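Local coordinates for sucrose 6(F)-phosphate phosphorylase (Thermoanaerobacterium thermosaccharolyticum DSM 571, PDB 6S9V), which belongs to the phosphorylases built on an alpha-amylase-type catalytic domain, a barrel of eight parallel strands ringed by helices, at residues F49-F58 / M87-M98; L251-V259 / P313-L321. All coordinates share one frame; numbering follows the deposited sequence. Where two conformers were deposited one is given.

Interaction 1. Residues F49-F58 / M87-M98. With SO4 (sulfate ion), chain E.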
# COMPACT_ATOMS: atom_id res chain seq x y z
N PHE A 49 16.92 5.84 2.78
CA PHE A 49 15.88 5.50 1.82
C PHE A 49 16.37 5.76 0.40
O PHE A 49 17.04 6.76 0.13
CB PHE A 49 14.60 6.29 2.08
CG PHE A 49 14.03 6.04 3.43
CD1 PHE A 49 13.57 4.79 3.78
CD2 PHE A 49 13.96 7.06 4.36
CE1 PHE A 49 13.06 4.55 5.04
CE2 PHE A 49 13.44 6.82 5.61
CZ PHE A 49 12.99 5.57 5.95
N GLY A 50 16.04 4.83 -0.49
CA GLY A 50 16.28 5.02 -1.91
C GLY A 50 15.07 5.55 -2.64
O GLY A 50 15.16 5.98 -3.80
N GLY A 51 13.91 5.51 -1.98
CA GLY A 51 12.67 5.98 -2.57
C GLY A 51 11.68 6.34 -1.49
O GLY A 51 11.82 5.95 -0.33
N VAL A 52 10.65 7.09 -1.89
CA VAL A 52 9.60 7.55 -0.97
C VAL A 52 8.26 7.41 -1.68
O VAL A 52 8.07 7.97 -2.77
CB VAL A 52 9.81 9.00 -0.52
CG1 VAL A 52 8.68 9.43 0.44
CG2 VAL A 52 11.18 9.21 0.10
N HIS A 53 7.33 6.67 -1.07
CA HIS A 53 5.93 6.71 -1.45
C HIS A 53 5.28 7.82 -0.64
O HIS A 53 5.14 7.71 0.58
CB HIS A 53 5.23 5.38 -1.19
CG HIS A 53 3.76 5.41 -1.47
ND1 HIS A 53 2.90 4.43 -1.02
CD2 HIS A 53 2.99 6.29 -2.15
CE1 HIS A 53 1.67 4.71 -1.41
NE2 HIS A 53 1.70 5.84 -2.10
N ILE A 54 4.94 8.91 -1.31
CA ILE A 54 4.18 10.01 -0.72
C ILE A 54 2.70 9.69 -0.92
O ILE A 54 2.22 9.68 -2.05
CB ILE A 54 4.53 11.35 -1.36
CG1 ILE A 54 6.02 11.64 -1.26
CG2 ILE A 54 3.73 12.48 -0.68
CD1 ILE A 54 6.44 12.84 -2.10
N LEU A 55 1.99 9.44 0.17
CA LEU A 55 0.56 9.18 0.08
C LEU A 55 -0.13 10.41 -0.50
O LEU A 55 0.43 11.51 -0.47
CB LEU A 55 0.02 8.76 1.44
CG LEU A 55 0.56 7.36 1.80
CD1 LEU A 55 0.60 7.11 3.30
CD2 LEU A 55 -0.29 6.30 1.08
N PRO A 56 -1.33 10.25 -1.06
CA PRO A 56 -1.88 11.25 -2.01
C PRO A 56 -1.73 12.68 -1.52
O PRO A 56 -2.33 13.07 -0.51
CB PRO A 56 -3.36 10.84 -2.12
CG PRO A 56 -3.34 9.36 -1.92
CD PRO A 56 -2.23 9.09 -0.90
N PRO A 57 -0.93 13.49 -2.22
CA PRO A 57 -0.72 14.89 -1.83
C PRO A 57 -1.52 15.91 -2.65
O PRO A 57 -1.21 17.10 -2.57
CB PRO A 57 0.78 15.07 -2.10
CG PRO A 57 0.99 14.26 -3.37
CD PRO A 57 0.06 13.06 -3.23
N PHE A 58 -2.51 15.47 -3.42
CA PHE A 58 -3.30 16.38 -4.24
C PHE A 58 -4.47 16.93 -3.44
O PHE A 58 -4.88 16.34 -2.44
CB PHE A 58 -3.78 15.63 -5.49
CG PHE A 58 -2.76 14.68 -6.02
CD1 PHE A 58 -1.63 15.15 -6.66
CD2 PHE A 58 -2.89 13.32 -5.83
CE1 PHE A 58 -0.66 14.28 -7.11
CE2 PHE A 58 -1.93 12.44 -6.29
CZ PHE A 58 -0.81 12.93 -6.92
N MET A 87 12.52 16.41 -4.51
CA MET A 87 12.70 15.13 -3.83
C MET A 87 13.09 14.04 -4.82
O MET A 87 13.90 13.16 -4.50
CB MET A 87 11.42 14.76 -3.08
CG MET A 87 11.57 13.61 -2.08
SD MET A 87 10.03 13.17 -1.21
CE MET A 87 9.65 14.77 -0.52
N ALA A 88 12.51 14.07 -6.02
CA ALA A 88 12.83 13.08 -7.04
C ALA A 88 14.28 13.16 -7.49
O ALA A 88 14.80 12.20 -8.07
CB ALA A 88 11.90 13.24 -8.24
N GLU A 89 14.96 14.27 -7.23
CA GLU A 89 16.38 14.35 -7.54
C GLU A 89 17.20 13.46 -6.61
O GLU A 89 18.31 13.07 -6.98
CB GLU A 89 16.86 15.79 -7.44
CG GLU A 89 16.24 16.73 -8.45
CD GLU A 89 16.58 18.20 -8.19
OE1 GLU A 89 16.74 18.57 -7.00
OE2 GLU A 89 16.71 18.96 -9.16
N ASN A 90 16.68 13.13 -5.43
CA ASN A 90 17.41 12.36 -4.44
C ASN A 90 16.79 11.00 -4.13
O ASN A 90 17.50 10.14 -3.59
CB ASN A 90 17.51 13.16 -3.14
CG ASN A 90 18.07 14.56 -3.35
OD1 ASN A 90 17.37 15.55 -3.12
ND2 ASN A 90 19.30 14.64 -3.81
N PHE A 91 15.51 10.80 -4.43
CA PHE A 91 14.79 9.58 -4.11
C PHE A 91 13.90 9.18 -5.28
O PHE A 91 13.39 10.05 -5.99
CB PHE A 91 13.91 9.77 -2.86
CG PHE A 91 14.67 10.25 -1.65
CD1 PHE A 91 15.31 9.36 -0.82
CD2 PHE A 91 14.74 11.61 -1.36
CE1 PHE A 91 16.02 9.80 0.29
CE2 PHE A 91 15.44 12.06 -0.26
CZ PHE A 91 16.08 11.16 0.57
N ASP A 92 13.70 7.88 -5.46
CA ASP A 92 12.64 7.41 -6.35
C ASP A 92 11.29 7.77 -5.74
O ASP A 92 11.01 7.41 -4.59
CB ASP A 92 12.69 5.90 -6.57
CG ASP A 92 13.90 5.44 -7.36
OD1 ASP A 92 14.49 6.25 -8.10
OD2 ASP A 92 14.21 4.23 -7.28
N ILE A 93 10.45 8.48 -6.49
CA ILE A 93 9.14 8.91 -5.99
C ILE A 93 8.06 7.96 -6.48
O ILE A 93 7.98 7.66 -7.68
CB ILE A 93 8.84 10.36 -6.40
CG1 ILE A 93 9.93 11.30 -5.92
CG2 ILE A 93 7.49 10.78 -5.85
CD1 ILE A 93 10.19 11.26 -4.43
N LEU A 94 7.24 7.48 -5.56
CA LEU A 94 6.07 6.68 -5.85
C LEU A 94 4.83 7.48 -5.45
O LEU A 94 4.72 7.91 -4.30
CB LEU A 94 6.15 5.36 -5.08
CG LEU A 94 5.33 4.16 -5.50
CD1 LEU A 94 5.90 2.91 -4.81
CD2 LEU A 94 3.89 4.37 -5.15
N LEU A 95 3.92 7.68 -6.40
CA LEU A 95 2.67 8.38 -6.13
C LEU A 95 1.47 7.51 -6.51
O LEU A 95 1.59 6.58 -7.30
CB LEU A 95 2.58 9.70 -6.91
CG LEU A 95 3.54 10.82 -6.56
CD1 LEU A 95 3.22 12.05 -7.42
CD2 LEU A 95 3.47 11.17 -5.07
N ASP A 96 0.32 7.87 -5.95
CA ASP A 96 -0.93 7.16 -6.20
C ASP A 96 -1.68 7.76 -7.38
O ASP A 96 -1.80 8.98 -7.51
CB ASP A 96 -1.87 7.25 -4.99
CG ASP A 96 -1.36 6.48 -3.80
OD1 ASP A 96 -0.53 7.02 -3.04
OD2 ASP A 96 -1.83 5.35 -3.63
N LEU A 97 -2.25 6.88 -8.20
CA LEU A 97 -3.26 7.23 -9.19
C LEU A 97 -4.56 6.56 -8.77
O LEU A 97 -4.62 5.33 -8.65
CB LEU A 97 -2.84 6.78 -10.59
CG LEU A 97 -3.85 7.03 -11.71
CD1 LEU A 97 -4.18 8.52 -11.79
CD2 LEU A 97 -3.31 6.51 -13.04
N MET A 98 -5.59 7.36 -8.51
CA MET A 98 -6.89 6.82 -8.10
C MET A 98 -7.66 6.45 -9.36
O MET A 98 -8.55 7.16 -9.83
CB MET A 98 -7.63 7.82 -7.23
CG MET A 98 -7.29 7.70 -5.72
SD MET A 98 -5.52 7.79 -5.26
CE MET A 98 -5.16 9.53 -5.56
S SO4 E . 1.07 1.88 1.04
O1 SO4 E . 0.82 0.44 1.08
O2 SO4 E . 0.11 2.50 0.13
O3 SO4 E . 2.43 2.13 0.56
O4 SO4 E . 0.93 2.47 2.36
O HOH W 1 18.60 8.10 -1.64
O HOH W 2 0.21 9.61 -3.75
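Strands 51-54 and 92-97 lie side by side as neighbouring parallel strands of the TIM barrel, joined through helix 81-88 in a beta-alpha-beta unit. Four backbone hydrogen bonds hold the pair: Asp92 N to Gly50 O, Val52 N to Asp92 O, Leu94 N to Val52 O and, more bent, Ile54 N to Leu94 O (3.2 Å). Apolar groups fill the layer between strands and helices. Val52 sets CG2 4.0 Å from Phe91 CG, and Ile54 CD1 meets Met87 SD tip to tip at 3.7 Å, the Met87 chain being extended to SD and bent only at its last torsion. Leu95 CD2 packs on Ile54 CB, while Phe91 turns its ring edge to the Phe49 carbonyl. On the other face the His53 ring has Leu94 CD2 over one side, a CH-pi contact, and Leu55 CG over the opposite one. Its two nitrogens fix its rotation: ND1 donates to a sulfate oxygen and NE2 to a carboxylate that is salt-bridged to Arg209 through Asp96 OD2. A water joins Ile54 O, Asp96 N and Asp96 OD1. His53 NE2 reaches Asp96 OD1 at 2.7 Å, nearly straight at 174°, within the ring plane but from above the carboxylate plane.

Interaction 2. Residues L251-V259 / P313-L321; sequences LEVHSQFEV and PVKPDLDGL
His254 lays CB and the ND1 side of its ring against the carboxylate of Asp317, and ND1 donates to Asp317 OD2 at 2.8 Å with an N-H...O angle of 164°. The acceptor lies in the ring plane and is met on its syn side, slightly out of the carboxylate plane, although ring and carboxylate planes are turned 63° apart. With CG anti to the carbonyl carbon (chi1 -55°), the Asp317 carboxylate swings back to His254. CE1 of the same imidazole touches Pro313 CG at 3.8 Å, and Phe273 stacks on the ring.

Pro316, preceded by a cis peptide bond, opens a type I turn that ends at Asp319; its CG presses on Ser255 CA at 3.5 Å. Next to it, Asp317 CA lies 3.2 Å from Ser255 O in a CA-H...O contact. Gln256, at the N-cap of helix 257-265, passes CG 4.0 Å from Asp319 CB. Asp319 turns OD1 to Lys315 NZ in a salt bridge within its own loop. Phe257 CG sits in the crowded position between backbone N and carbonyl carbon, and CD2 of its ring lies 3.6 Å from Leu321 CD2, an oblique approach.

Ordered waters bridge the polar atoms. One molecule accepts from Phe257 N and donates to Asp317 O and Asp319 O, tying the first turn of the helix to the loop; another accepts from Ser255 N and lies 2.7 Å from Asp317 OD2. Gln256 N, by contrast, is buried with no partner in the model. In this TIM-barrel protein the loop after strand 248-251 and the start of helix 257-265 thus meet the loop between strand 312-313 and helix 324-336, with the His254 side chain near BTB and about 4 Å from a sulfate other than the one at His53.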
# COMPACT_ATOMS: atom_id res chain seq x y z
N LEU A 251 0.41 -2.42 -8.57
CA LEU A 251 -1.01 -2.67 -8.38
C LEU A 251 -1.30 -3.01 -6.92
O LEU A 251 -0.62 -3.84 -6.33
CB LEU A 251 -1.50 -3.81 -9.27
CG LEU A 251 -1.49 -3.55 -10.78
CD1 LEU A 251 -0.15 -3.11 -11.32
CD2 LEU A 251 -1.98 -4.83 -11.49
N GLU A 252 -2.33 -2.36 -6.36
CA GLU A 252 -2.80 -2.66 -5.02
C GLU A 252 -4.07 -3.49 -5.12
O GLU A 252 -5.13 -2.97 -5.49
CB GLU A 252 -3.08 -1.38 -4.23
CG GLU A 252 -3.71 -1.65 -2.86
CD GLU A 252 -5.17 -1.22 -2.77
OE1 GLU A 252 -5.52 -0.15 -3.29
OE2 GLU A 252 -5.98 -1.98 -2.20
N VAL A 253 -3.97 -4.77 -4.77
CA VAL A 253 -5.09 -5.70 -4.86
C VAL A 253 -5.10 -6.52 -3.58
O VAL A 253 -4.16 -7.28 -3.32
CB VAL A 253 -5.00 -6.62 -6.09
CG1 VAL A 253 -6.15 -7.64 -6.13
CG2 VAL A 253 -4.98 -5.80 -7.37
N HIS A 254 -6.14 -6.35 -2.77
CA HIS A 254 -6.40 -7.23 -1.63
C HIS A 254 -7.33 -8.33 -2.13
O HIS A 254 -8.51 -8.09 -2.38
CB HIS A 254 -7.02 -6.45 -0.48
CG HIS A 254 -6.07 -5.49 0.17
ND1 HIS A 254 -4.98 -5.91 0.89
CD2 HIS A 254 -6.03 -4.14 0.16
CE1 HIS A 254 -4.32 -4.85 1.34
NE2 HIS A 254 -4.95 -3.77 0.92
N SER A 255 -6.79 -9.54 -2.28
CA SER A 255 -7.57 -10.65 -2.82
C SER A 255 -6.94 -11.96 -2.37
O SER A 255 -5.90 -11.97 -1.71
CB SER A 255 -7.66 -10.57 -4.34
OG SER A 255 -8.43 -11.65 -4.85
N GLN A 256 -7.57 -13.06 -2.76
CA GLN A 256 -6.97 -14.37 -2.54
C GLN A 256 -5.65 -14.45 -3.30
O GLN A 256 -5.45 -13.75 -4.30
CB GLN A 256 -7.92 -15.48 -3.00
CG GLN A 256 -9.26 -15.50 -2.29
CD GLN A 256 -10.15 -16.63 -2.77
OE1 GLN A 256 -9.92 -17.21 -3.84
NE2 GLN A 256 -11.18 -16.95 -1.99
N PHE A 257 -4.74 -15.29 -2.81
CA PHE A 257 -3.37 -15.26 -3.30
C PHE A 257 -3.29 -15.63 -4.78
O PHE A 257 -2.38 -15.18 -5.48
CB PHE A 257 -2.48 -16.17 -2.45
CG PHE A 257 -2.61 -17.63 -2.77
CD1 PHE A 257 -1.85 -18.21 -3.77
CD2 PHE A 257 -3.48 -18.43 -2.04
CE1 PHE A 257 -1.98 -19.55 -4.06
CE2 PHE A 257 -3.61 -19.77 -2.33
CZ PHE A 257 -2.85 -20.34 -3.33
N GLU A 258 -4.23 -16.44 -5.28
CA GLU A 258 -4.20 -16.83 -6.69
C GLU A 258 -4.31 -15.62 -7.62
O GLU A 258 -3.73 -15.61 -8.71
CB GLU A 258 -5.33 -17.82 -6.99
CG GLU A 258 -5.20 -19.18 -6.27
CD GLU A 258 -5.94 -19.24 -4.92
OE1 GLU A 258 -6.26 -18.19 -4.32
OE2 GLU A 258 -6.20 -20.38 -4.47
N VAL A 259 -5.07 -14.60 -7.21
CA VAL A 259 -5.21 -13.39 -8.03
C VAL A 259 -3.89 -12.63 -8.06
O VAL A 259 -3.40 -12.24 -9.13
CB VAL A 259 -6.35 -12.52 -7.49
CG1 VAL A 259 -6.31 -11.13 -8.11
CG2 VAL A 259 -7.69 -13.21 -7.73
N PRO A 313 -3.34 -7.02 6.59
CA PRO A 313 -4.38 -7.81 5.91
C PRO A 313 -4.62 -9.17 6.55
O PRO A 313 -3.68 -9.86 6.97
CB PRO A 313 -3.83 -7.97 4.48
CG PRO A 313 -2.90 -6.82 4.31
CD PRO A 313 -2.27 -6.62 5.67
N VAL A 314 -5.89 -9.57 6.58
CA VAL A 314 -6.28 -10.91 7.01
C VAL A 314 -7.10 -11.56 5.90
O VAL A 314 -6.59 -12.39 5.14
CB VAL A 314 -7.05 -10.87 8.34
CG1 VAL A 314 -7.44 -12.26 8.78
CG2 VAL A 314 -6.20 -10.19 9.40
N LYS A 315 -8.40 -11.19 5.78
CA LYS A 315 -9.23 -11.69 4.69
C LYS A 315 -9.47 -10.60 3.65
O LYS A 315 -9.77 -9.46 4.02
CB LYS A 315 -10.59 -12.18 5.18
CG LYS A 315 -10.58 -13.36 6.11
CD LYS A 315 -12.01 -13.70 6.55
CE LYS A 315 -12.89 -14.15 5.38
NZ LYS A 315 -12.35 -15.39 4.74
N PRO A 316 -9.42 -10.92 2.35
CA PRO A 316 -9.24 -12.23 1.71
C PRO A 316 -7.78 -12.62 1.49
O PRO A 316 -7.53 -13.72 0.96
CB PRO A 316 -9.94 -12.04 0.36
CG PRO A 316 -9.65 -10.60 0.02
CD PRO A 316 -9.72 -9.86 1.36
N ASP A 317 -6.84 -11.76 1.88
CA ASP A 317 -5.44 -11.91 1.46
C ASP A 317 -4.85 -13.24 1.90
O ASP A 317 -4.00 -13.82 1.20
CB ASP A 317 -4.61 -10.75 2.02
CG ASP A 317 -5.17 -9.40 1.63
OD1 ASP A 317 -6.31 -9.09 2.04
OD2 ASP A 317 -4.48 -8.65 0.91
N LEU A 318 -5.24 -13.73 3.07
CA LEU A 318 -4.74 -14.98 3.63
C LEU A 318 -5.72 -16.14 3.46
O LEU A 318 -5.49 -17.22 4.02
CB LEU A 318 -4.41 -14.80 5.11
CG LEU A 318 -3.15 -14.02 5.50
CD1 LEU A 318 -1.91 -14.86 5.22
CD2 LEU A 318 -3.01 -12.69 4.83
N ASP A 319 -6.80 -15.95 2.68
CA ASP A 319 -7.76 -17.02 2.46
C ASP A 319 -7.07 -18.26 1.89
O ASP A 319 -6.29 -18.16 0.93
CB ASP A 319 -8.86 -16.58 1.49
CG ASP A 319 -9.89 -15.66 2.12
OD1 ASP A 319 -9.79 -15.36 3.33
OD2 ASP A 319 -10.80 -15.23 1.39
N GLY A 320 -7.35 -19.42 2.48
CA GLY A 320 -6.76 -20.66 2.03
C GLY A 320 -5.35 -20.90 2.51
O GLY A 320 -4.78 -21.95 2.20
N LEU A 321 -4.75 -19.94 3.22
CA LEU A 321 -3.40 -20.06 3.74
C LEU A 321 -3.36 -20.23 5.26
O LEU A 321 -2.36 -20.73 5.77
CB LEU A 321 -2.56 -18.83 3.37
CG LEU A 321 -2.55 -18.49 1.88
CD1 LEU A 321 -1.69 -17.26 1.65
CD2 LEU A 321 -2.07 -19.66 1.06
O HOH W 3 -3.98 -9.49 -1.62
O HOH W 4 -2.98 -12.43 -1.13
O HOH W 5 -4.98 -16.02 -0.09
O HOH W 6 -6.96 -18.98 -1.82

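In the fold
Interaction 1 lies in the barrel wall, pairing the neighbouring strands 51-54 and 92-97; interaction 2 joins the end of barrel strand 248-251 and what follows it to a loop beyond strand 312-313. The two are in series along the chain, on opposite sides of its centre. Their centres are 25 Å apart and their nearest atoms about 7 Å, without touching. The side chains of Met98 in interaction 1 and His254 in interaction 2 each lie about 5 Å from a bound BTB. BTB and the sulfates, one bonded to His53 and a different one about 4 Å from the His254 side chain, probably come from the crystallisation liquor, though such molecules often mark pockets.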